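Local coordinates for protein probable glutathione S-transferase (PDB 6JWK) that is a zeta-family glutathione S-transferase that acts as a maleylpyruvate isomerase, probably using glutathione to turn maleylpyruvate into its trans isomer, fumarylpyruvate, at residues Thr11-Arg14 / Val15-Ala18; Thr144-Asn147 / Arg148-Gly152; Cys179-Ala182 / Pro183-Ala186. One frame throughout, in Å; residues are numbered along the deposited sequence.

Contact 1. Residues Thr11-Arg14 / Val15-Ala18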
# COMPACT_ATOMS: atom_id res chain seq x y z
N THR B 11 3.46 5.93 -10.18
CA THR B 11 4.31 5.57 -9.02
C THR B 11 5.65 6.29 -9.21
O THR B 11 6.24 6.70 -8.20
CB THR B 11 4.42 4.03 -8.84
OG1 THR B 11 4.84 3.51 -10.11
CG2 THR B 11 3.09 3.42 -8.44
N SER B 12 6.13 6.44 -10.44
CA SER B 12 7.36 7.24 -10.70
C SER B 12 7.12 8.70 -10.27
O SER B 12 7.97 9.31 -9.64
CB SER B 12 7.77 7.19 -12.16
OG SER B 12 8.12 5.87 -12.55
N TYR B 13 5.97 9.23 -10.66
CA TYR B 13 5.58 10.63 -10.34
C TYR B 13 5.67 10.83 -8.81
O TYR B 13 6.24 11.84 -8.35
CB TYR B 13 4.22 10.89 -10.97
CG TYR B 13 3.73 12.32 -10.94
CD1 TYR B 13 4.54 13.37 -10.52
CD2 TYR B 13 2.47 12.62 -11.44
CE1 TYR B 13 4.06 14.68 -10.51
CE2 TYR B 13 1.99 13.93 -11.44
CZ TYR B 13 2.79 14.96 -10.99
OH TYR B 13 2.31 16.24 -11.01
N ARG B 14 5.10 9.91 -8.02
CA ARG B 14 5.12 9.98 -6.52
C ARG B 14 6.56 10.22 -6.05
O ARG B 14 6.77 11.04 -5.22
CB ARG B 14 4.65 8.69 -5.83
CG ARG B 14 3.19 8.31 -6.07
CD ARG B 14 2.93 6.99 -5.41
NE ARG B 14 1.61 6.52 -5.73
CZ ARG B 14 1.16 5.33 -5.46
NH1 ARG B 14 1.97 4.44 -4.92
NH2 ARG B 14 -0.08 5.01 -5.77
N VAL B 15 7.51 9.47 -6.58
CA VAL B 15 8.91 9.54 -6.09
C VAL B 15 9.65 10.74 -6.66
O VAL B 15 10.53 11.30 -5.95
CB VAL B 15 9.66 8.22 -6.41
CG1 VAL B 15 11.09 8.29 -5.91
CG2 VAL B 15 8.93 7.02 -5.79
N ARG B 16 9.35 11.14 -7.90
CA ARG B 16 9.91 12.41 -8.45
C ARG B 16 9.45 13.59 -7.59
O ARG B 16 10.26 14.51 -7.34
CB ARG B 16 9.51 12.64 -9.90
CG ARG B 16 10.15 11.67 -10.89
CD ARG B 16 9.99 12.11 -12.34
NE ARG B 16 8.63 12.49 -12.71
CZ ARG B 16 7.71 11.71 -13.24
NH1 ARG B 16 7.97 10.45 -13.54
NH2 ARG B 16 6.51 12.22 -13.53
N ILE B 17 8.23 13.58 -7.09
CA ILE B 17 7.81 14.70 -6.18
C ILE B 17 8.65 14.62 -4.90
O ILE B 17 9.17 15.67 -4.43
CB ILE B 17 6.31 14.58 -5.87
CG1 ILE B 17 5.47 14.77 -7.14
CG2 ILE B 17 5.88 15.52 -4.76
CD1 ILE B 17 4.00 14.35 -6.94
N ALA B 18 8.80 13.43 -4.33
CA ALA B 18 9.57 13.27 -3.07
C ALA B 18 10.99 13.81 -3.29
O ALA B 18 11.54 14.59 -2.42
CB ALA B 18 9.61 11.82 -2.65

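Contact 2. Residues Thr144-Asn147 / Arg148-Gly152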
# COMPACT_ATOMS: atom_id res chain seq x y z
N THR B 144 -12.79 13.20 2.94
CA THR B 144 -13.17 13.18 4.38
C THR B 144 -11.93 13.10 5.27
O THR B 144 -11.84 13.89 6.26
CB THR B 144 -14.15 12.01 4.67
OG1 THR B 144 -15.29 12.34 3.92
CG2 THR B 144 -14.53 11.87 6.12
N LEU B 145 -10.94 12.26 4.93
CA LEU B 145 -9.74 12.17 5.79
C LEU B 145 -9.01 13.52 5.77
O LEU B 145 -8.44 13.90 6.77
CB LEU B 145 -8.81 11.03 5.33
CG LEU B 145 -9.39 9.63 5.49
CD1 LEU B 145 -8.39 8.63 4.95
CD2 LEU B 145 -9.78 9.26 6.92
N LEU B 146 -8.90 14.15 4.60
CA LEU B 146 -8.20 15.45 4.47
C LEU B 146 -8.92 16.47 5.35
O LEU B 146 -8.25 17.10 6.16
CB LEU B 146 -8.16 15.90 3.00
CG LEU B 146 -7.53 17.26 2.75
CD1 LEU B 146 -6.09 17.29 3.22
CD2 LEU B 146 -7.64 17.63 1.28
N ASN B 147 -10.24 16.57 5.22
CA ASN B 147 -11.07 17.52 6.01
C ASN B 147 -10.97 17.27 7.51
O ASN B 147 -10.90 18.24 8.23
CB ASN B 147 -12.54 17.46 5.65
CG ASN B 147 -12.80 18.12 4.32
OD1 ASN B 147 -12.11 19.08 3.98
ND2 ASN B 147 -13.78 17.61 3.60
N ARG B 148 -10.87 16.01 7.96
CA ARG B 148 -10.90 15.67 9.41
C ARG B 148 -9.52 15.63 10.02
O ARG B 148 -9.43 15.88 11.22
CB ARG B 148 -11.60 14.33 9.64
CG ARG B 148 -13.03 14.42 9.14
CD ARG B 148 -14.00 13.56 9.85
NE ARG B 148 -15.33 13.91 9.41
CZ ARG B 148 -16.42 13.29 9.80
NH1 ARG B 148 -16.33 12.33 10.70
NH2 ARG B 148 -17.60 13.68 9.36
N HIS B 149 -8.45 15.35 9.29
CA HIS B 149 -7.17 15.04 9.97
C HIS B 149 -6.01 15.96 9.55
O HIS B 149 -4.93 15.79 10.13
CB HIS B 149 -6.80 13.56 9.77
CG HIS B 149 -7.81 12.63 10.35
ND1 HIS B 149 -8.11 11.39 9.78
CD2 HIS B 149 -8.59 12.73 11.46
CE1 HIS B 149 -9.06 10.80 10.50
NE2 HIS B 149 -9.40 11.62 11.52
N ARG B 150 -6.17 16.77 8.51
CA ARG B 150 -5.05 17.61 8.05
C ARG B 150 -4.50 18.47 9.20
O ARG B 150 -5.27 18.84 10.11
CB ARG B 150 -5.45 18.52 6.89
CG ARG B 150 -6.32 19.71 7.30
CD ARG B 150 -6.98 20.31 6.09
NE ARG B 150 -6.01 20.74 5.09
CZ ARG B 150 -6.33 21.04 3.84
NH1 ARG B 150 -7.56 20.94 3.39
NH2 ARG B 150 -5.39 21.43 3.02
N ARG B 151 -3.22 18.77 9.16
CA ARG B 151 -2.60 19.60 10.21
C ARG B 151 -2.45 21.05 9.74
O ARG B 151 -2.17 21.90 10.58
CB ARG B 151 -1.27 18.98 10.65
CG ARG B 151 -1.44 17.60 11.26
CD ARG B 151 -2.01 17.72 12.67
NE ARG B 151 -2.85 16.59 13.05
CZ ARG B 151 -3.49 16.50 14.20
NH1 ARG B 151 -3.38 17.50 15.07
NH2 ARG B 151 -4.26 15.44 14.45
N GLY B 152 -2.55 21.31 8.44
CA GLY B 152 -2.20 22.62 7.86
C GLY B 152 -2.64 22.76 6.42
O GLY B 152 -3.62 22.10 6.01
O HOH W 1 -10.18 20.89 4.69

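Contact 3. Residues Cys179-Ala182 / Pro183-Ala186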
# COMPACT_ATOMS: atom_id res chain seq x y z
N CYS B 179 -12.94 11.45 -15.06
CA CYS B 179 -13.71 11.33 -13.80
C CYS B 179 -14.25 12.70 -13.37
O CYS B 179 -13.55 13.72 -13.53
CB CYS B 179 -12.89 10.73 -12.66
SG CYS B 179 -12.28 9.08 -13.07
N ASP B 180 -15.40 12.68 -12.74
CA ASP B 180 -16.00 13.87 -12.10
C ASP B 180 -15.27 14.15 -10.78
O ASP B 180 -15.49 13.41 -9.80
CB ASP B 180 -17.49 13.62 -11.83
CG ASP B 180 -18.19 14.85 -11.30
OD1 ASP B 180 -17.53 15.90 -11.30
OD2 ASP B 180 -19.29 14.71 -10.80
N LEU B 181 -14.55 15.28 -10.70
CA LEU B 181 -13.76 15.67 -9.51
C LEU B 181 -14.46 16.78 -8.72
O LEU B 181 -13.99 17.13 -7.61
CB LEU B 181 -12.38 16.09 -10.01
CG LEU B 181 -11.58 14.98 -10.71
CD1 LEU B 181 -10.18 15.46 -11.01
CD2 LEU B 181 -11.55 13.72 -9.88
N ALA B 182 -15.61 17.26 -9.18
CA ALA B 182 -16.45 18.27 -8.49
C ALA B 182 -16.76 17.86 -7.05
O ALA B 182 -16.78 18.71 -6.18
CB ALA B 182 -17.72 18.56 -9.26
N PRO B 183 -17.06 16.58 -6.71
CA PRO B 183 -17.32 16.23 -5.31
C PRO B 183 -16.12 16.31 -4.35
O PRO B 183 -16.31 16.16 -3.15
CB PRO B 183 -17.89 14.80 -5.35
CG PRO B 183 -18.26 14.60 -6.83
CD PRO B 183 -17.30 15.47 -7.63
N TYR B 184 -14.91 16.67 -4.82
CA TYR B 184 -13.72 16.70 -3.92
C TYR B 184 -13.08 18.09 -3.91
O TYR B 184 -11.88 18.27 -4.24
CB TYR B 184 -12.76 15.56 -4.33
CG TYR B 184 -13.48 14.33 -4.84
CD1 TYR B 184 -14.25 13.54 -4.00
CD2 TYR B 184 -13.48 14.03 -6.20
CE1 TYR B 184 -14.99 12.46 -4.48
CE2 TYR B 184 -14.19 12.94 -6.69
CZ TYR B 184 -14.93 12.15 -5.83
OH TYR B 184 -15.67 11.14 -6.38
N PRO B 185 -13.79 19.15 -3.43
CA PRO B 185 -13.22 20.50 -3.47
C PRO B 185 -11.95 20.65 -2.60
O PRO B 185 -11.00 21.31 -3.02
CB PRO B 185 -14.38 21.43 -3.04
CG PRO B 185 -15.26 20.51 -2.18
CD PRO B 185 -15.16 19.14 -2.86
N ALA B 186 -11.89 20.00 -1.44
CA ALA B 186 -10.68 20.11 -0.60
C ALA B 186 -9.53 19.41 -1.35
O ALA B 186 -8.38 19.93 -1.31
CB ALA B 186 -10.90 19.59 0.83
O HOH W 2 -16.02 10.98 -8.80

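Contact 1. Residues Thr11-Arg14 / Val15-Ala18
Backbone bonds hold S12 to R16 and Y13 to I17: the N of R16 gives a hydrogen bond to the O of S12 at 2.9 Å, and the N of I17 gives one to the O of Y13, also at 2.9 Å. One residue on, the N of A18 reaches the O of R14 at a longer 3.3 Å. The arginine side chain of R16 then doubles back over this same turn. Its bend at chi3 (-49°) lays the guanidinium flat across the backbone of Y13, whose CA sits 3.6 Å above the guanidinium plane near the rim. At the far end NH1 comes within 3.5 Å of CB of S12, while NH2 packs against CB of Y13. The buried guanidinium is satisfied by acceptors outside the turn: NE binds the O of A203 and NH1 the OG of S5, with weak bonds to F6 and F7. The small size of S12 is consistent with the close approach of the guanidinium, and its OG is hydrogen-bonded to that of S9.

All this happens on helix 10-22, the first helix of the thioredoxin-like N-terminal domain and the crossover of the beta-alpha-beta unit formed with strands 2-5 and 28-30. A sulfate ion, probably from the crystallisation liquor, lies near T11 at the start of the helix.

On the flank facing helix 162-176, Y13 and I17 make a hydrophobic pair. With CG of Y13 anti to its N (chi1 -171°), the ring lies beside I17, bringing CE1 to 3.6 Å from its CD1; both side chains also touch P169. V15 faces L3 and I69, its CG2 lying 3.6 Å from the O of T11. Extended R14 instead reaches S66 OG through NH1.

Contact 2. Residues Thr144-Asn147 / Arg148-Gly152
T144, L145 and L146 meet R148, H149 and R150 in a local, largely exposed contact, the last turn of helix 124-149 in the all-helical C-terminal domain of the glutathione S-transferase fold. Here a long helix ends, and R150 is the first residue to leave helical geometry. The final backbone bonds run from the N of R148 to the O of T144 and from the N of H149 to the O of L145, both at 2.9 Å, and the N of R150 still binds the O of L146, at 3.2 Å.

On the outer surface the methyl CG2 of T144 lies over one face of the R148 guanidinium, 4.0 Å from NE, the two side chains running alongside each other; such a long, flexible cation suits an exposed position. L145 uses CD2 to touch the imidazole of H149 near ND1, both residues also packing against helix 87-103. L146 packs on A186, L187 and L190 of helix 185-195 yet also touches R150, its CD1 standing 3.8 Å above the centre of that guanidinium.

R150 gets there because CG is wedged between N and the carbonyl carbon (chi1 75°), which lays the chain back over L146 at the last turn. The carbonyl end of the helix would probably favour its positive charge, although R193 brings a like charge close to NH2. NH2 binds the O of A153, and NE the O of G152 at 2.9 Å. One water bridges N147 and R150, donating to OD1 of N147 at 2.7 Å and accepting from NH1 of R150 at 2.9 Å.

Contact 3. Residues Cys179-Ala182 / Pro183-Ala186
Y184 folds its side chain back beside D180 and L181, along the turn that precedes helix 185-195. It starts at CB, 3.8 Å from the O of L181. From there chi1 of only -34°, well short of the usual value near -60°, sets the ring beside the turn. The edge carbon CD2 then lies 3.4 Å from that same oxygen and also meets CD2 of L181, whose side chain crosses the tyrosine at about a right angle. Further out, CE2 comes to 3.4 Å from the O of D180. CB of P183 covers one face of the ring near its rim. The tip, OH, is 2.5 Å from a water lying in the ring plane, and this water donates to the O of D180 at 2.7 Å.

The ring borders a type I beta turn from L181 to Y184, closed by a bond from the N of Y184 to the O of L181 at 3.0 Å. An Asx turn overlaps its start: OD1 of D180 accepts from the N of A182 at 3.2 Å, the short carboxylate reaching a backbone N-H two residues on. The same carboxylate lies beside CD of P183. P183 is the third residue of the turn; its phi of -68° is compatible with that place, and the closing bond does not use its N. P185 suits the first turn of a helix. Y184 occupies the N-cap position, and E143 of helix 124-149 accepts a bond from the N of A186 while its side chain touches Y184 and P185.

The tyrosine is thus amphipathic in use: its carbons pack on L181 and L139, its backbone N holds it to L181, and its hydroxyl is joined through water to D180, the residue before the turn.

Followed from the N terminus, the three contacts come in series, none nesting in or crossing another. Each closes only a short local turn: contact 1 within the crossover helix of the thioredoxin-like domain, contact 2 at the end of helix 124-149, and contact 3 in the connection from helix 162-176 to helix 185-195. Contact 1 stands apart, its centre about 22 Å from that of contact 2 and about 23 Å from that of contact 3. The other two belong to the C-terminal helical domain and touch, with OD1 of N147 3.4 Å from CB of A186, so the end of one helix packs against the start of another. Helix 162-176 is shared more widely, touching side chains of contacts 1 and 3.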